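Long-range contacts in mandelate racemase/muconate lactonizing enzyme family protein (Sorangium cellulosum, PDB 3S5S), which belongs to the mandelate racemase/muconate lactonizing enzyme family, pairing an N-terminal alpha and beta domain with an enolase-type beta/alpha barrel: residues G241-A246 against A265-I270; I192-G197 against L220-V225; G293-G298 against F321-T326. All coordinates share one frame; numbering follows the deposited sequence.

Interaction 1 (G241-A246 against A265-I270)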
loop_
_atom_site.group_PDB
_atom_site.type_symbol
_atom_site.label_atom_id
_atom_site.label_comp_id
_atom_site.label_asym_id
_atom_site.label_seq_id
_atom_site.Cartn_x
_atom_site.Cartn_y
_atom_site.Cartn_z
ATOM N N GLY A 241 -16.093 6.434 25.659
ATOM C CA GLY A 241 -15.475 5.442 26.546
ATOM C C GLY A 241 -15.232 4.101 25.870
ATOM O O GLY A 241 -14.677 3.196 26.495
ATOM N N VAL A 242 -15.623 4.007 24.589
ATOM C CA VAL A 242 -15.411 2.857 23.714
ATOM C C VAL A 242 -14.839 3.308 22.348
ATOM O O VAL A 242 -14.827 4.504 22.032
ATOM C CB VAL A 242 -16.730 2.061 23.495
ATOM C CG1 VAL A 242 -17.408 1.785 24.825
ATOM C CG2 VAL A 242 -17.682 2.811 22.608
ATOM N N ASP A 243 -14.340 2.350 21.567
ATOM C CA ASP A 243 -13.807 2.611 20.220
ATOM C C ASP A 243 -14.899 3.167 19.288
ATOM O O ASP A 243 -16.072 2.739 19.342
ATOM C CB ASP A 243 -13.230 1.322 19.616
ATOM C CG ASP A 243 -11.831 0.974 20.155
ATOM O OD1 ASP A 243 -10.926 1.839 20.066
ATOM O OD2 ASP A 243 -11.646 -0.182 20.629
ATOM N N VAL A 244 -14.525 4.135 18.458
ATOM C CA VAL A 244 -15.450 4.672 17.473
ATOM C C VAL A 244 -14.913 4.402 16.061
ATOM O O VAL A 244 -13.733 4.611 15.812
ATOM C CB VAL A 244 -15.658 6.152 17.744
ATOM C CG1 VAL A 244 -16.247 6.907 16.519
ATOM C CG2 VAL A 244 -16.506 6.326 18.997
ATOM N N ALA A 245 -15.754 3.922 15.139
ATOM C CA ALA A 245 -15.285 3.640 13.763
ATOM C C ALA A 245 -15.737 4.714 12.822
ATOM O O ALA A 245 -16.881 5.154 12.924
ATOM C CB ALA A 245 -15.788 2.304 13.280
ATOM N N ALA A 246 -14.855 5.143 11.908
ATOM C CA ALA A 246 -15.256 5.986 10.766
ATOM C C ALA A 246 -15.557 5.091 9.575
ATOM O O ALA A 246 -14.770 4.203 9.269
ATOM C CB ALA A 246 -14.176 6.984 10.411
ATOM N N ALA A 265 -12.328 9.217 15.289
ATOM C CA ALA A 265 -12.614 7.779 15.403
ATOM C C ALA A 265 -11.332 7.156 15.924
ATOM O O ALA A 265 -10.317 7.848 15.993
ATOM C CB ALA A 265 -12.975 7.208 14.049
ATOM N N THR A 266 -11.369 5.891 16.337
ATOM C CA THR A 266 -10.150 5.201 16.765
ATOM C C THR A 266 -10.012 3.975 15.880
ATOM O O THR A 266 -9.031 3.202 15.978
ATOM C CB THR A 266 -10.195 4.769 18.250
ATOM O OG1 THR A 266 -11.301 3.903 18.456
ATOM C CG2 THR A 266 -10.305 5.994 19.234
ATOM N N VAL A 267 -11.013 3.815 15.006
ATOM C CA VAL A 267 -11.134 2.658 14.112
ATOM C C VAL A 267 -11.561 3.117 12.719
ATOM O O VAL A 267 -12.284 4.091 12.596
ATOM C CB VAL A 267 -12.113 1.592 14.675
ATOM C CG1 VAL A 267 -12.341 0.494 13.712
ATOM C CG2 VAL A 267 -11.568 1.017 15.998
ATOM N N VAL A 268 -11.088 2.441 11.684
ATOM C CA VAL A 268 -11.578 2.681 10.319
ATOM C C VAL A 268 -12.222 1.428 9.699
ATOM O O VAL A 268 -11.652 0.342 9.707
ATOM C CB VAL A 268 -10.439 3.241 9.374
ATOM C CG1 VAL A 268 -10.768 3.011 7.983
ATOM C CG2 VAL A 268 -10.279 4.722 9.563
ATOM N N ASN A 269 -13.423 1.615 9.160
ATOM C CA ASN A 269 -14.101 0.604 8.358
ATOM C C ASN A 269 -13.705 0.746 6.885
ATOM O O ASN A 269 -14.086 1.690 6.208
ATOM C CB ASN A 269 -15.607 0.743 8.544
ATOM C CG ASN A 269 -16.373 -0.401 7.881
ATOM O OD1 ASN A 269 -15.810 -1.100 7.021
ATOM N ND2 ASN A 269 -17.650 -0.613 8.287
ATOM N N ILE A 270 -12.881 -0.165 6.409
ATOM C CA ILE A 270 -12.386 -0.167 5.043
ATOM C C ILE A 270 -13.321 -1.036 4.227
ATOM O O ILE A 270 -13.628 -2.175 4.612
ATOM C CB ILE A 270 -10.954 -0.806 5.010
ATOM C CG1 ILE A 270 -9.989 -0.038 5.904
ATOM C CG2 ILE A 270 -10.389 -0.881 3.628
ATOM C CD1 ILE A 270 -8.575 -0.703 6.037
#
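Asp243 and Thr266 meet where strands 244-246 and 267-270 come together, their side chains crossing at about a right angle. The Asp243 side chain starts apolar and ends polar. Its CB lies 4.0 Å from CG2 of Val267, and, turned beside the backbone N by chi1 -79°, its CG stands next to the Thr266 hydroxyl. At the tip, Asp243 OD1 takes a hydrogen bond from Thr266 OG1 over 2.6 Å, met on the anti side of the carboxylate and close to its plane. The same Thr266 OG1 accepts from Val244 N at 3.2 Å through a more bent bond. Threonine suits the place because one hydroxyl both gives and receives.

Just beyond, Val244 O is gripped twice, by Thr266 N at 2.7 Å and by Val267 N at 2.9 Å; the first donor lies in the carbonyl plane, the second is tilted from it. Parallel pairing follows, with Ala246 N bonded to Val267 O and Asn269 N to Ala246 O, although the strand axes diverge by 39°.

Small residues fill the seam. The CB of Ala265 lies 3.8 Å from that of Ala246, while on the barrel's inner face Ala245 CB touches Val267 CG1 at 3.9 Å. Leu220 and Met295 pack on that inner side, and helix 230-239 covers Val244.

This is one beta-alpha-beta crossover of the barrel, with helix 253-261 between the strands. The polar side-chain bonds between the two segments cluster at the N-terminal ends of the strands, at partly exposed Asp243 and Thr266, whereas between the buried strands it is backbone N-H...O bonds and methyl contacts that hold, with Asn269 ND2 turned to Glu222 of the strand beyond 244-246.

Interaction 2 (I192-G197 against L220-V225)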
loop_
_atom_site.group_PDB
_atom_site.type_symbol
_atom_site.label_atom_id
_atom_site.label_comp_id
_atom_site.label_asym_id
_atom_site.label_seq_id
_atom_site.Cartn_x
_atom_site.Cartn_y
_atom_site.Cartn_z
ATOM N N ILE A 192 -21.420 -4.188 18.305
ATOM C CA ILE A 192 -21.165 -3.002 17.505
ATOM C C ILE A 192 -22.516 -2.259 17.244
ATOM O O ILE A 192 -23.433 -2.795 16.590
ATOM C CB ILE A 192 -20.501 -3.356 16.158
ATOM C CG1 ILE A 192 -19.045 -3.739 16.346
ATOM C CG2 ILE A 192 -20.544 -2.174 15.202
ATOM C CD1 ILE A 192 -18.592 -4.783 15.354
ATOM N N LEU A 193 -22.633 -1.042 17.746
ATOM C CA LEU A 193 -23.763 -0.197 17.394
ATOM C C LEU A 193 -23.380 0.626 16.160
ATOM O O LEU A 193 -22.495 1.498 16.216
ATOM C CB LEU A 193 -24.173 0.677 18.588
ATOM C CG LEU A 193 -24.231 0.017 19.981
ATOM C CD1 LEU A 193 -24.732 0.978 21.022
ATOM C CD2 LEU A 193 -25.122 -1.207 20.043
ATOM N N ASP A 194 -24.012 0.294 15.035
ATOM C CA ASP A 194 -23.822 0.994 13.769
ATOM C C ASP A 194 -24.966 1.991 13.563
ATOM O O ASP A 194 -26.129 1.599 13.533
ATOM C CB ASP A 194 -23.795 -0.006 12.607
ATOM C CG ASP A 194 -23.259 0.599 11.296
ATOM O OD1 ASP A 194 -23.228 1.839 11.143
ATOM O OD2 ASP A 194 -22.856 -0.182 10.394
ATOM N N GLY A 195 -24.623 3.269 13.410
ATOM C CA GLY A 195 -25.609 4.343 13.277
ATOM C C GLY A 195 -25.847 4.711 11.824
ATOM O O GLY A 195 -26.856 5.319 11.479
ATOM N N ASN A 196 -24.907 4.340 10.959
ATOM C CA ASN A 196 -24.912 4.786 9.557
ATOM C C ASN A 196 -25.273 6.251 9.459
ATOM O O ASN A 196 -26.032 6.650 8.589
ATOM C CB ASN A 196 -25.831 3.911 8.672
ATOM C CG ASN A 196 -25.196 2.544 8.329
ATOM O OD1 ASN A 196 -25.686 1.486 8.762
ATOM N ND2 ASN A 196 -24.089 2.569 7.560
ATOM N N GLY A 197 -24.742 7.050 10.382
ATOM C CA GLY A 197 -24.846 8.493 10.286
ATOM C C GLY A 197 -26.227 9.059 10.545
ATOM O O GLY A 197 -26.456 10.285 10.401
ATOM N N LEU A 220 -17.651 -1.380 19.969
ATOM C CA LEU A 220 -17.434 -0.346 18.971
ATOM C C LEU A 220 -18.700 0.465 18.744
ATOM O O LEU A 220 -19.792 -0.112 18.682
ATOM C CB LEU A 220 -16.990 -1.006 17.658
ATOM C CG LEU A 220 -16.575 -0.126 16.488
ATOM C CD1 LEU A 220 -15.283 0.618 16.793
ATOM C CD2 LEU A 220 -16.423 -0.985 15.214
ATOM N N LEU A 221 -18.564 1.789 18.638
ATOM C CA LEU A 221 -19.630 2.617 18.125
ATOM C C LEU A 221 -19.299 3.101 16.716
ATOM O O LEU A 221 -18.476 3.986 16.547
ATOM C CB LEU A 221 -19.838 3.814 19.012
ATOM C CG LEU A 221 -20.841 4.881 18.578
ATOM C CD1 LEU A 221 -22.294 4.419 18.553
ATOM C CD2 LEU A 221 -20.707 6.000 19.561
ATOM N N GLU A 222 -19.984 2.557 15.721
ATOM C CA GLU A 222 -19.696 2.848 14.345
ATOM C C GLU A 222 -20.447 4.044 13.713
ATOM O O GLU A 222 -21.699 4.066 13.683
ATOM C CB GLU A 222 -19.978 1.616 13.511
ATOM C CG GLU A 222 -19.615 1.863 12.095
ATOM C CD GLU A 222 -19.622 0.644 11.300
ATOM O OE1 GLU A 222 -19.271 0.753 10.131
ATOM O OE2 GLU A 222 -19.981 -0.418 11.833
ATOM N N GLN A 223 -19.679 5.006 13.195
ATOM C CA GLN A 223 -20.217 6.183 12.499
ATOM C C GLN A 223 -21.591 6.664 13.003
ATOM O O GLN A 223 -22.566 6.686 12.237
ATOM C CB GLN A 223 -20.321 5.885 11.001
ATOM C CG GLN A 223 -20.688 7.099 10.202
ATOM C CD GLN A 223 -19.510 7.995 9.985
ATOM O OE1 GLN A 223 -18.391 7.513 9.766
ATOM N NE2 GLN A 223 -19.740 9.300 10.033
ATOM N N PRO A 224 -21.681 7.068 14.271
ATOM C CA PRO A 224 -23.017 7.392 14.756
ATOM C C PRO A 224 -23.611 8.645 14.125
ATOM O O PRO A 224 -24.829 8.735 13.981
ATOM C CB PRO A 224 -22.809 7.628 16.250
ATOM C CG PRO A 224 -21.439 8.067 16.381
ATOM C CD PRO A 224 -20.635 7.447 15.238
ATOM N N VAL A 225 -22.766 9.617 13.797
ATOM C CA VAL A 225 -23.219 10.866 13.213
ATOM C C VAL A 225 -22.877 10.956 11.723
ATOM O O VAL A 225 -22.134 10.132 11.210
ATOM C CB VAL A 225 -22.690 12.081 13.971
ATOM C CG1 VAL A 225 -23.254 12.105 15.395
ATOM C CG2 VAL A 225 -21.182 12.108 13.968
#
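Ile192, Leu193 and Asp194 run parallel to Leu220, Leu221 and Glu222, the strand axes 4.7 Å apart at closest and only 12° from aligned. Leu193, opposite Leu221, bonds to the residues on either side of it: its N to Leu220 O and its O to Glu222 N at 2.8 Å. Gly195 N and Gly197 N extend the pairing to Glu222 O and Gln223 O. Gly195 faces Pro224 so closely that a side chain would not fit, and the positive phi of Gly197 favours glycine there.

Inside the barrel, Ile192 and Leu220 lie side by side, with Ile192 CG1 3.7 Å from Leu220 CB. Beyond them the carboxylates of Asp194 and Glu222 stack almost flat, 14° between planes, with Asp194 OD2 only 3.2 Å from Glu222 OE2. Lys164 forms salt bridges with both oxygens, which probably eases the repulsion between the two acids; Asn269 ND2 holds Glu222 OE1. Asp194 OD1 accepts Asn196 N at 3.0 Å, an Asx turn where the chain leaves the strand.

Outside, Leu221 brings CD1 to 4.2 Å from Leu193 CB. Helices 201-213 and 230-239 cover Leu221, while strands 162-166 and 244-246 flank the pair in the sheet.

Interaction 3 (G293-G298 against F321-T326)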
loop_
_atom_site.group_PDB
_atom_site.type_symbol
_atom_site.label_atom_id
_atom_site.label_comp_id
_atom_site.label_asym_id
_atom_site.label_seq_id
_atom_site.Cartn_x
_atom_site.Cartn_y
_atom_site.Cartn_z
ATOM N N GLY A 293 -7.321 1.306 14.634
ATOM C CA GLY A 293 -7.698 -0.077 14.397
ATOM C C GLY A 293 -8.300 -0.234 13.003
ATOM O O GLY A 293 -8.808 0.713 12.436
ATOM N N LEU A 294 -8.222 -1.431 12.459
ATOM C CA LEU A 294 -8.782 -1.717 11.163
ATOM C C LEU A 294 -10.017 -2.602 11.243
ATOM O O LEU A 294 -10.026 -3.640 11.947
ATOM C CB LEU A 294 -7.728 -2.384 10.257
ATOM C CG LEU A 294 -6.379 -1.666 10.153
ATOM C CD1 LEU A 294 -5.451 -2.477 9.292
ATOM C CD2 LEU A 294 -6.647 -0.422 9.463
ATOM N N MET A 295 -11.038 -2.207 10.478
ATOM C CA MET A 295 -12.261 -2.995 10.308
ATOM C C MET A 295 -12.404 -3.265 8.817
ATOM O O MET A 295 -12.108 -2.414 7.998
ATOM C CB MET A 295 -13.450 -2.215 10.869
ATOM C CG MET A 295 -14.841 -2.887 10.785
ATOM S SD MET A 295 -16.117 -1.886 11.517
ATOM C CE MET A 295 -17.462 -2.707 10.824
ATOM N N ILE A 296 -12.768 -4.483 8.448
ATOM C CA ILE A 296 -13.031 -4.795 7.023
ATOM C C ILE A 296 -14.561 -4.975 6.925
ATOM O O ILE A 296 -15.145 -5.739 7.690
ATOM C CB ILE A 296 -12.247 -6.054 6.544
ATOM C CG1 ILE A 296 -12.480 -6.350 5.038
ATOM C CG2 ILE A 296 -12.606 -7.289 7.374
ATOM C CD1 ILE A 296 -12.034 -5.277 4.056
ATOM N N GLY A 297 -15.210 -4.213 6.058
ATOM C CA GLY A 297 -16.659 -4.176 6.001
ATOM C C GLY A 297 -17.091 -4.347 4.573
ATOM O O GLY A 297 -16.316 -4.844 3.743
ATOM N N GLY A 298 -18.336 -3.988 4.265
ATOM C CA GLY A 298 -18.782 -4.050 2.888
ATOM C C GLY A 298 -20.127 -3.421 2.671
ATOM O O GLY A 298 -20.774 -2.994 3.594
ATOM N N PHE A 321 -11.756 -6.026 13.418
ATOM C CA PHE A 321 -13.159 -6.258 13.234
ATOM C C PHE A 321 -13.325 -6.799 11.840
ATOM O O PHE A 321 -12.744 -6.278 10.864
ATOM C CB PHE A 321 -13.939 -4.966 13.429
ATOM C CG PHE A 321 -13.899 -4.453 14.852
ATOM C CD1 PHE A 321 -13.004 -3.443 15.229
ATOM C CD2 PHE A 321 -14.752 -4.981 15.834
ATOM C CE1 PHE A 321 -12.966 -2.966 16.546
ATOM C CE2 PHE A 321 -14.686 -4.509 17.169
ATOM C CZ PHE A 321 -13.794 -3.503 17.508
ATOM N N VAL A 322 -14.100 -7.864 11.739
ATOM C CA VAL A 322 -14.506 -8.376 10.474
ATOM C C VAL A 322 -16.044 -8.363 10.377
ATOM O O VAL A 322 -16.749 -8.979 11.180
ATOM C CB VAL A 322 -13.912 -9.776 10.311
ATOM C CG1 VAL A 322 -14.319 -10.388 8.983
ATOM C CG2 VAL A 322 -12.370 -9.716 10.491
ATOM N N ASP A 323 -16.571 -7.675 9.379
ATOM C CA ASP A 323 -18.007 -7.541 9.220
ATOM C C ASP A 323 -18.372 -7.916 7.782
ATOM O O ASP A 323 -18.692 -7.018 6.956
ATOM C CB ASP A 323 -18.402 -6.080 9.496
ATOM C CG ASP A 323 -19.885 -5.809 9.241
ATOM O OD1 ASP A 323 -20.754 -6.689 9.474
ATOM O OD2 ASP A 323 -20.194 -4.707 8.813
ATOM N N LEU A 324 -18.313 -9.224 7.485
ATOM C CA LEU A 324 -18.441 -9.776 6.127
ATOM C C LEU A 324 -19.574 -10.794 6.024
ATOM O O LEU A 324 -19.346 -11.968 5.698
ATOM C CB LEU A 324 -17.128 -10.440 5.713
ATOM C CG LEU A 324 -15.949 -9.471 5.635
ATOM C CD1 LEU A 324 -14.634 -10.229 5.283
ATOM C CD2 LEU A 324 -16.233 -8.234 4.666
ATOM N N ASP A 325 -20.787 -10.347 6.287
ATOM C CA ASP A 325 -21.853 -11.285 6.626
ATOM C C ASP A 325 -23.085 -11.227 5.678
ATOM O O ASP A 325 -24.096 -11.852 5.961
ATOM C CB ASP A 325 -22.342 -10.945 8.032
ATOM C CG ASP A 325 -23.021 -9.583 8.074
ATOM O OD1 ASP A 325 -22.742 -8.765 7.182
ATOM O OD2 ASP A 325 -23.844 -9.319 8.967
ATOM N N THR A 326 -22.977 -10.458 4.597
ATOM C CA THR A 326 -24.046 -10.230 3.644
ATOM C C THR A 326 -24.478 -11.501 2.860
ATOM O O THR A 326 -25.679 -11.680 2.616
ATOM C CB THR A 326 -23.786 -8.965 2.713
ATOM O OG1 THR A 326 -22.646 -9.158 1.868
ATOM C CG2 THR A 326 -23.539 -7.662 3.554
#
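Met295 and Phe321 pair across parallel strands 293-296 and 319-322, which helix 303-316 joins in a beta-alpha-beta unit of the barrel.

Backbone hydrogen bonds come first. Phe321 N binds Leu294 O at a long 3.3 Å, Ile296 N reaches Phe321 O at 3.0 Å, and Asp323 N meets Ile296 O at 2.9 Å. The last carries the pairing past the end of strand 319-322. A CA-H...O contact from Met295 to Phe321 O adds to the set.

Apolar contacts divide between the two faces of the sheet. On the inner one, Met295 is extended throughout, and its CG lies 3.5 Å from Phe321 CB. The phenyl ring itself turns away from strand 293-296, because CG stands anti to the carbonyl carbon (chi1 -67°), and packs on Leu220 across the barrel. A long unbranched methionine suits the spot, since it passes Phe321 and still reaches further up the strands. On the outer face, branched Ile296 presents CG2 to Val322 CG1 at 3.9 Å and to Leu324 CD1 at 4.1 Å, with helix 303-316 packed over the isoleucine. Gly297 O is met by Leu324 CD2 at 3.5 Å.

Among the side chains that touch across the contact, Asp323 is the charged one; its OD2 forms a salt bridge with Lys164. Asp323 OD1 lies near the carboxylate of Asp137, a like charge that the lysine on OD2 may help to offset. Alongside the bridge, the methyl of the methionine touches the base of the aspartate, Met295 CE lying 3.7 Å from Asp323 CB.

All three contacts are buried beta-alpha-beta pairs of one barrel, met in chain order as interaction 2, interaction 1 and interaction 3. Strands 217-222 and 244-246 are neighbours, as are 267-270 and 293-296, so backbone bonds run unbroken through all six strands. Chemistry changes along the strands. Interaction 1 has its polar side-chain bonds at the strand starts; interactions 2 and 3 place acids where their strands end, and Lys164 joins Asp194, Glu222 and Asp323 across the interior. Toward the N-terminal ends of the strands, Leu220 of interaction 2 meets Met295 and Phe321 of interaction 3. Glu222 also holds Asn269, tying interaction 1 into the polar network.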